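Local coordinates for protein probable uracil-DNA glycosylase (PDB 5X55) that belongs to the uracil-DNA glycosylase superfamily and has an alpha/beta fold built round a four-stranded parallel sheet flanked by helices, at residues P132-F137 and A277-Y282; F172-V177 and F252-A257. All coordinates share one frame; numbering follows the deposited sequence.

Interaction 1: P132-F137 and A277-Y282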
ATOM      1  N   PRO A 132       6.908  -2.873  17.220  1.00 35.77           N
ATOM      2  CA  PRO A 132       7.915  -1.995  17.852  1.00 26.09           C
ATOM      3  C   PRO A 132       9.054  -1.563  16.942  1.00 26.73           C
ATOM      4  O   PRO A 132       9.614  -0.472  17.146  1.00 28.27           O
ATOM      5  CB  PRO A 132       8.443  -2.851  19.014  1.00 25.10           C
ATOM      6  CG  PRO A 132       7.408  -3.873  19.261  1.00 22.55           C
ATOM      7  CD  PRO A 132       6.743  -4.146  17.944  1.00 28.95           C
ATOM      8  N   GLU A 133       9.428  -2.382  15.954  1.00 25.28           N
ATOM      9  CA  GLU A 133      10.499  -2.001  15.031  1.00 30.95           C
ATOM     10  C   GLU A 133      10.212  -0.716  14.248  1.00 28.96           C
ATOM     11  O   GLU A 133      11.125  -0.202  13.598  1.00 31.57           O
ATOM     12  CB  GLU A 133      10.778  -3.134  14.035  1.00 30.38           C
ATOM     13  CG  GLU A 133      11.234  -4.464  14.665  1.00 33.15           C
ATOM     14  CD  GLU A 133      10.082  -5.343  15.154  1.00 33.53           C
ATOM     15  OE1 GLU A 133       9.029  -4.800  15.542  1.00 33.84           O
ATOM     16  OE2 GLU A 133      10.230  -6.590  15.146  1.00 43.28           O
ATOM     17  N   TRP A 134       8.983  -0.188  14.280  1.00 22.67           N
ATOM     18  CA  TRP A 134       8.672   1.062  13.603  1.00 25.35           C
ATOM     19  C   TRP A 134       8.695   2.266  14.536  1.00 29.69           C
ATOM     20  O   TRP A 134       8.598   3.403  14.052  1.00 26.46           O
ATOM     21  CB  TRP A 134       7.297   0.981  12.920  1.00 20.53           C
ATOM     22  CG  TRP A 134       7.272   0.152  11.648  1.00 23.23           C
ATOM     23  CD1 TRP A 134       6.826  -1.133  11.509  1.00 21.59           C
ATOM     24  CD2 TRP A 134       7.701   0.572  10.335  1.00 22.00           C
ATOM     25  NE1 TRP A 134       6.952  -1.541  10.195  1.00 25.13           N
ATOM     26  CE2 TRP A 134       7.488  -0.513   9.458  1.00 22.15           C
ATOM     27  CE3 TRP A 134       8.249   1.752   9.824  1.00 23.13           C
ATOM     28  CZ2 TRP A 134       7.812  -0.453   8.101  1.00 23.25           C
ATOM     29  CZ3 TRP A 134       8.559   1.818   8.456  1.00 22.06           C
ATOM     30  CH2 TRP A 134       8.340   0.724   7.616  1.00 19.46           C
ATOM     31  N   PHE A 135       8.832   2.049  15.853  1.00 30.47           N
ATOM     32  CA  PHE A 135       8.716   3.163  16.793  1.00 30.03           C
ATOM     33  C   PHE A 135       9.771   4.228  16.514  1.00 29.14           C
ATOM     34  O   PHE A 135       9.483   5.430  16.585  1.00 31.17           O
ATOM     35  CB  PHE A 135       8.803   2.656  18.241  1.00 32.40           C
ATOM     36  CG  PHE A 135       7.580   1.853  18.697  1.00 36.75           C
ATOM     37  CD1 PHE A 135       6.439   1.763  17.899  1.00 31.33           C
ATOM     38  CD2 PHE A 135       7.577   1.196  19.933  1.00 35.90           C
ATOM     39  CE1 PHE A 135       5.322   1.022  18.313  1.00 32.09           C
ATOM     40  CE2 PHE A 135       6.465   0.453  20.360  1.00 29.15           C
ATOM     41  CZ  PHE A 135       5.335   0.363  19.552  1.00 28.35           C
ATOM     42  N   ASP A 136      10.981   3.812  16.133  1.00 31.51           N
ATOM     43  CA  ASP A 136      12.018   4.779  15.793  1.00 28.47           C
ATOM     44  C   ASP A 136      11.570   5.661  14.640  1.00 30.37           C
ATOM     45  O   ASP A 136      11.613   6.897  14.738  1.00 30.04           O
ATOM     46  CB  ASP A 136      13.335   4.066  15.470  1.00 32.80           C
ATOM     47  CG  ASP A 136      14.078   3.620  16.738  1.00 51.26           C
ATOM     48  OD1 ASP A 136      13.415   3.469  17.792  1.00 51.46           O
ATOM     49  OD2 ASP A 136      15.314   3.422  16.693  1.00 59.28           O
ATOM     50  N   PHE A 137      11.077   5.051  13.557  1.00 27.21           N
ATOM     51  CA  PHE A 137      10.550   5.871  12.476  1.00 28.74           C
ATOM     52  C   PHE A 137       9.453   6.779  12.999  1.00 26.64           C
ATOM     53  O   PHE A 137       9.446   7.985  12.722  1.00 29.73           O
ATOM     54  CB  PHE A 137      10.030   5.004  11.329  1.00 27.08           C
ATOM     55  CG  PHE A 137       9.105   5.733  10.404  1.00 25.60           C
ATOM     56  CD1 PHE A 137       9.598   6.663   9.494  1.00 25.77           C
ATOM     57  CD2 PHE A 137       7.747   5.508  10.449  1.00 23.62           C
ATOM     58  CE1 PHE A 137       8.759   7.341   8.644  1.00 19.93           C
ATOM     59  CE2 PHE A 137       6.897   6.186   9.609  1.00 27.79           C
ATOM     60  CZ  PHE A 137       7.407   7.114   8.696  1.00 24.39           C
ATOM     61  N   ALA A 277       6.125  10.633   2.347  1.00 18.96           N
ATOM     62  CA  ALA A 277       7.472  11.005   1.920  1.00 19.08           C
ATOM     63  C   ALA A 277       8.503  10.609   2.966  1.00 19.71           C
ATOM     64  O   ALA A 277       9.555  10.053   2.632  1.00 18.72           O
ATOM     65  CB  ALA A 277       7.546  12.504   1.632  1.00 20.02           C
ATOM     66  N   ASP A 278       8.206  10.862   4.248  1.00 19.89           N
ATOM     67  CA  ASP A 278       9.125  10.442   5.302  1.00 19.87           C
ATOM     68  C   ASP A 278       9.214   8.919   5.412  1.00 19.51           C
ATOM     69  O   ASP A 278      10.260   8.390   5.796  1.00 22.59           O
ATOM     70  CB  ASP A 278       8.702  11.050   6.640  1.00 26.31           C
ATOM     71  CG  ASP A 278       9.135  12.501   6.789  1.00 27.49           C
ATOM     72  OD1 ASP A 278      10.071  12.928   6.080  1.00 33.13           O
ATOM     73  OD2 ASP A 278       8.535  13.214   7.620  1.00 33.71           O
ATOM     74  N   LEU A 279       8.148   8.199   5.083  1.00 17.82           N
ATOM     75  CA  LEU A 279       8.218   6.742   5.109  1.00 21.10           C
ATOM     76  C   LEU A 279       9.145   6.221   4.013  1.00 16.85           C
ATOM     77  O   LEU A 279      10.032   5.386   4.273  1.00 16.77           O
ATOM     78  CB  LEU A 279       6.803   6.171   4.979  1.00 18.02           C
ATOM     79  CG  LEU A 279       6.585   4.665   4.872  1.00 25.43           C
ATOM     80  CD1 LEU A 279       7.378   3.903   5.941  1.00 18.64           C
ATOM     81  CD2 LEU A 279       5.072   4.367   4.958  1.00 20.62           C
ATOM     82  N   ILE A 280       8.980   6.736   2.785  1.00 17.74           N
ATOM     83  CA  ILE A 280       9.868   6.358   1.682  1.00 18.47           C
ATOM     84  C   ILE A 280      11.310   6.695   2.032  1.00 20.05           C
ATOM     85  O   ILE A 280      12.219   5.862   1.886  1.00 23.95           O
ATOM     86  CB  ILE A 280       9.456   7.058   0.367  1.00 23.70           C
ATOM     87  CG1 ILE A 280       7.953   6.909   0.047  1.00 18.31           C
ATOM     88  CG2 ILE A 280      10.343   6.609  -0.792  1.00 16.77           C
ATOM     89  CD1 ILE A 280       7.518   5.541  -0.218  1.00 19.98           C
ATOM     90  N   ASP A 281      11.539   7.930   2.496  1.00 20.00           N
ATOM     91  CA  ASP A 281      12.900   8.376   2.790  1.00 21.65           C
ATOM     92  C   ASP A 281      13.516   7.553   3.907  1.00 25.37           C
ATOM     93  O   ASP A 281      14.703   7.217   3.857  1.00 24.17           O
ATOM     94  CB  ASP A 281      12.910   9.865   3.160  1.00 19.08           C
ATOM     95  CG  ASP A 281      12.484  10.755   1.996  1.00 27.32           C
ATOM     96  OD1 ASP A 281      12.502  10.270   0.835  1.00 24.79           O
ATOM     97  OD2 ASP A 281      12.109  11.926   2.235  1.00 32.07           O
ATOM     98  N   TYR A 282      12.724   7.226   4.929  1.00 21.90           N
ATOM     99  CA  TYR A 282      13.226   6.382   6.003  1.00 22.99           C
ATOM    100  C   TYR A 282      13.706   5.042   5.460  1.00 23.95           C
ATOM    101  O   TYR A 282      14.786   4.554   5.830  1.00 23.84           O
ATOM    102  CB  TYR A 282      12.135   6.180   7.056  1.00 22.23           C
ATOM    103  CG  TYR A 282      12.576   5.288   8.186  1.00 30.65           C
ATOM    104  CD1 TYR A 282      13.273   5.809   9.279  1.00 31.74           C
ATOM    105  CD2 TYR A 282      12.320   3.925   8.161  1.00 25.81           C
ATOM    106  CE1 TYR A 282      13.688   4.989  10.319  1.00 31.75           C
ATOM    107  CE2 TYR A 282      12.736   3.098   9.194  1.00 25.32           C
ATOM    108  CZ  TYR A 282      13.418   3.632  10.264  1.00 29.84           C
ATOM    109  OH  TYR A 282      13.825   2.815  11.298  1.00 36.74           O
TER
HETATM  110  O   HOH W   1      11.710   2.361  12.942  1.00 29.74           O
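Phe-137 and Tyr-282 carry this helix-to-helix contact. The CB of Phe-137 sits over the centre of the Tyr-282 ring, 3.7 Å from its centroid and only 6° off the normal, a clear CH-pi contact. The Phe-137 ring itself runs on past the phenol with the two planes inclined at 59°, and its CD1 comes within 3.5 Å of Tyr-282 CG. Each residue has CG anti to its own backbone N (chi1 162° for Phe-137), which sends both rings out across the gap between the helices.

Farther along the phenyl group, its edge reaches the other helix: CE1 of Phe-137 lies 3.4 Å from Asp-278 O, near the ring plane. That carbonyl is also the acceptor for Tyr-282 N within the helix. Leu-279 packs on the same phenyl, with CB 3.9 Å from Phe-137 CZ and CD1 above one face toward the rim. The CD1 methyl also meets the six-membered ring of Trp-134, 3.5 Å from CZ3, so one leucine branch lies against both Trp-134 and Phe-137.

Polar groups lie at the margins of this greasy patch. One water joins the two segments: it donates to Glu-133 O, accepts from Phe-137 N at 2.8 Å and hydrogen-bonds Tyr-282 OH at 2.7 Å. Farther out, Trp-134 NE1 is held by Leu-178 O, while Asp-278 OD2 takes a salt bridge from Lys-144 and a hydrogen bond from Tyr-146 OH.

No direct hydrogen bond crosses between the segments, so their cohesion comes from aromatic and aliphatic packing, with the water, set between a carbonyl and the N-H four residues on, tying the phenol hydroxyl to Glu-133 O and Phe-137 N.

Interaction 2: F172-V177 and F252-A257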
ATOM      1  N   PHE A 172      -2.487   0.930   9.748  1.00 19.24           N
ATOM      2  CA  PHE A 172      -1.071   0.690   9.515  1.00 21.64           C
ATOM      3  C   PHE A 172      -0.794  -0.803   9.322  1.00 20.97           C
ATOM      4  O   PHE A 172       0.270  -1.300   9.701  1.00 21.47           O
ATOM      5  CB  PHE A 172      -0.241   1.255  10.667  1.00 19.35           C
ATOM      6  CG  PHE A 172      -0.232   2.765  10.754  1.00 18.07           C
ATOM      7  CD1 PHE A 172      -0.029   3.547   9.626  1.00 20.71           C
ATOM      8  CD2 PHE A 172      -0.407   3.403  11.984  1.00 18.97           C
ATOM      9  CE1 PHE A 172      -0.008   4.959   9.714  1.00 18.93           C
ATOM     10  CE2 PHE A 172      -0.391   4.799  12.088  1.00 20.18           C
ATOM     11  CZ  PHE A 172      -0.181   5.581  10.938  1.00 22.43           C
ATOM     12  N   ASN A 173      -1.759  -1.507   8.726  1.00 18.15           N
ATOM     13  CA  ASN A 173      -1.756  -2.968   8.639  1.00 21.68           C
ATOM     14  C   ASN A 173      -0.446  -3.521   8.085  1.00 21.04           C
ATOM     15  O   ASN A 173       0.153  -4.441   8.665  1.00 20.90           O
ATOM     16  CB  ASN A 173      -2.925  -3.412   7.760  1.00 20.44           C
ATOM     17  CG  ASN A 173      -3.540  -4.705   8.216  1.00 24.88           C
ATOM     18  OD1 ASN A 173      -3.201  -5.241   9.274  1.00 26.13           O
ATOM     19  ND2 ASN A 173      -4.478  -5.208   7.431  1.00 22.98           N
ATOM     20  N   THR A 174      -0.001  -3.000   6.941  1.00 21.11           N
ATOM     21  CA  THR A 174       1.209  -3.535   6.323  1.00 20.62           C
ATOM     22  C   THR A 174       2.425  -3.339   7.218  1.00 17.43           C
ATOM     23  O   THR A 174       3.292  -4.217   7.293  1.00 22.93           O
ATOM     24  CB  THR A 174       1.439  -2.898   4.958  1.00 22.37           C
ATOM     25  OG1 THR A 174       0.249  -3.044   4.176  1.00 25.81           O
ATOM     26  CG2 THR A 174       2.567  -3.619   4.238  1.00 20.85           C
ATOM     27  N   MET A 175       2.500  -2.207   7.919  1.00 17.41           N
ATOM     28  CA  MET A 175       3.606  -1.974   8.852  1.00 20.65           C
ATOM     29  C   MET A 175       3.502  -2.866  10.077  1.00 19.44           C
ATOM     30  O   MET A 175       4.523  -3.269  10.639  1.00 20.28           O
ATOM     31  CB  MET A 175       3.648  -0.499   9.283  1.00 18.07           C
ATOM     32  CG  MET A 175       3.966   0.453   8.108  1.00 22.12           C
ATOM     33  SD  MET A 175       3.455   2.169   8.316  1.00 27.53           S
ATOM     34  CE  MET A 175       4.589   2.694   9.605  1.00 23.58           C
ATOM     35  N   ASN A 176       2.284  -3.178  10.511  1.00 19.05           N
ATOM     36  CA  ASN A 176       2.139  -4.066  11.654  1.00 22.78           C
ATOM     37  C   ASN A 176       2.504  -5.496  11.291  1.00 23.33           C
ATOM     38  O   ASN A 176       2.969  -6.248  12.154  1.00 26.52           O
ATOM     39  CB  ASN A 176       0.722  -3.962  12.217  1.00 19.03           C
ATOM     40  CG  ASN A 176       0.500  -2.641  12.954  1.00 25.48           C
ATOM     41  OD1 ASN A 176       1.406  -2.162  13.635  1.00 25.05           O
ATOM     42  ND2 ASN A 176      -0.682  -2.039  12.798  1.00 20.02           N
ATOM     43  N   VAL A 177       2.334  -5.886  10.025  1.00 21.72           N
ATOM     44  CA  VAL A 177       2.837  -7.194   9.614  1.00 27.85           C
ATOM     45  C   VAL A 177       4.351  -7.161   9.433  1.00 24.70           C
ATOM     46  O   VAL A 177       5.046  -8.076   9.864  1.00 26.41           O
ATOM     47  CB  VAL A 177       2.144  -7.686   8.331  1.00 27.14           C
ATOM     48  CG1 VAL A 177       2.793  -8.983   7.876  1.00 25.82           C
ATOM     49  CG2 VAL A 177       0.668  -7.892   8.549  1.00 29.17           C
ATOM     50  N   PHE A 252       5.731  -5.046   0.782  1.00 12.50           N
ATOM     51  CA  PHE A 252       5.259  -3.888   1.553  1.00 17.52           C
ATOM     52  C   PHE A 252       4.280  -3.101   0.687  1.00 16.17           C
ATOM     53  O   PHE A 252       4.654  -2.190  -0.051  1.00 14.36           O
ATOM     54  CB  PHE A 252       6.446  -3.033   1.986  1.00 15.88           C
ATOM     55  CG  PHE A 252       6.113  -1.929   2.965  1.00 16.78           C
ATOM     56  CD1 PHE A 252       5.776  -2.221   4.282  1.00 16.27           C
ATOM     57  CD2 PHE A 252       6.212  -0.598   2.588  1.00 14.95           C
ATOM     58  CE1 PHE A 252       5.511  -1.214   5.197  1.00 15.42           C
ATOM     59  CE2 PHE A 252       5.946   0.423   3.502  1.00 17.09           C
ATOM     60  CZ  PHE A 252       5.591   0.110   4.814  1.00 16.47           C
ATOM     61  N   MET A 253       3.010  -3.447   0.786  1.00 16.38           N
ATOM     62  CA  MET A 253       1.978  -2.919  -0.102  1.00 16.43           C
ATOM     63  C   MET A 253       1.182  -1.892   0.681  1.00 16.09           C
ATOM     64  O   MET A 253       0.285  -2.247   1.444  1.00 19.39           O
ATOM     65  CB  MET A 253       1.076  -4.037  -0.618  1.00 11.76           C
ATOM     66  CG  MET A 253       1.824  -5.225  -1.236  1.00 14.20           C
ATOM     67  SD  MET A 253       0.678  -6.449  -1.932  1.00 17.13           S
ATOM     68  CE  MET A 253       0.048  -5.489  -3.324  1.00 15.70           C
ATOM     69  N   ILE A 254       1.499  -0.615   0.475  1.00 16.68           N
ATOM     70  CA  ILE A 254       0.815   0.484   1.141  1.00 16.79           C
ATOM     71  C   ILE A 254       0.214   1.419   0.092  1.00 18.28           C
ATOM     72  O   ILE A 254       0.616   1.434  -1.074  1.00 17.52           O
ATOM     73  CB  ILE A 254       1.766   1.273   2.064  1.00 21.59           C
ATOM     74  CG1 ILE A 254       2.935   1.827   1.247  1.00 21.93           C
ATOM     75  CG2 ILE A 254       2.275   0.409   3.194  1.00 16.25           C
ATOM     76  CD1 ILE A 254       3.705   2.915   1.946  1.00 19.91           C
ATOM     77  N   ASN A 255      -0.750   2.220   0.538  1.00 16.82           N
ATOM     78  CA  ASN A 255      -1.309   3.320  -0.234  1.00 15.26           C
ATOM     79  C   ASN A 255      -0.646   4.629   0.198  1.00 17.51           C
ATOM     80  O   ASN A 255      -0.512   4.890   1.395  1.00 16.68           O
ATOM     81  CB  ASN A 255      -2.820   3.392  -0.032  1.00 16.65           C
ATOM     82  CG  ASN A 255      -3.557   2.200  -0.632  1.00 17.76           C
ATOM     83  OD1 ASN A 255      -3.327   1.843  -1.780  1.00 17.41           O
ATOM     84  ND2 ASN A 255      -4.456   1.592   0.139  1.00 13.13           N
ATOM     85  N   SER A 256      -0.237   5.458  -0.774  1.00 15.25           N
ATOM     86  CA  SER A 256       0.405   6.722  -0.421  1.00 16.89           C
ATOM     87  C   SER A 256      -0.541   7.652   0.344  1.00 16.69           C
ATOM     88  O   SER A 256      -0.088   8.474   1.148  1.00 19.58           O
ATOM     89  CB  SER A 256       0.924   7.404  -1.681  1.00 22.69           C
ATOM     90  OG  SER A 256      -0.140   7.640  -2.587  1.00 20.93           O
ATOM     91  N   ALA A 257      -1.847   7.549   0.104  1.00 16.24           N
ATOM     92  CA  ALA A 257      -2.865   8.168   0.944  1.00 17.83           C
ATOM     93  C   ALA A 257      -3.441   7.081   1.844  1.00 18.40           C
ATOM     94  O   ALA A 257      -4.131   6.173   1.369  1.00 17.61           O
ATOM     95  CB  ALA A 257      -3.969   8.814   0.109  1.00 15.30           C
TER
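Helix 173-177 lies alongside strand 252-255, the axes 8.2 Å apart at closest and running nearly antiparallel at 156°, with Thr-174 and Phe-252 the nearest pair by CA. Thr-174 makes the polar link: its OG1 donates to Met-253 O at 2.8 Å, approaching from above the carbonyl plane, 47° out of it. With chi1 at -53° the hydroxyl stands beside the backbone N, leaving CG2 anti to that N and directed at the strand. This methyl reaches Phe-252 CD1 at 3.5 Å, while CB of Thr-174 rests 3.8 Å from Ile-254 CG2.

One residue on, Met-175 meets the same phenyl ring at its edge, CG lying 3.7 Å from Phe-252 CZ. Ile-254 CG2 lies over one face of that ring toward the rim, so helix and strand together border the phenyl with methyl and methylene groups on one face and along part of its rim.

Gly-206 O is a second carbonyl partner of the Thr-174 hydroxyl, whose one proton is probably shared between the two or alternates between them. The strand is one of the two outermost in the parallel sheet: Phe-252 and Ile-254 bond to strand 185-189 on one side, and Met-253 to Ser-208 of a loop. Helix 244-248 packs on Thr-174 through Ile-247, and helix 273-286 reaches the strand through Leu-279 and Leu-283.

Overall arrangement
The two contacts are neighbours in one continuous interior, their centres about 12 Å apart, with the centre of interaction 2 about 5 Å from the centre of the folded chain and that of interaction 1 about 15 Å from it. Along the sequence they are nested: 172-177 and 252-257 both fall within the loop closed by 132-137 and 277-282. Side chains bridge them directly, Trp-134 CZ2 lying 3.8 Å from Phe-252 CE1 and Leu-279 CD2 lying 3.6 Å from Ile-254 CD1. Helix 273-286 thus packs on helix 135-142 and also on the edge strand 251-255, joining a segment early in the modelled chain to the parallel sheet of the glycosylase fold.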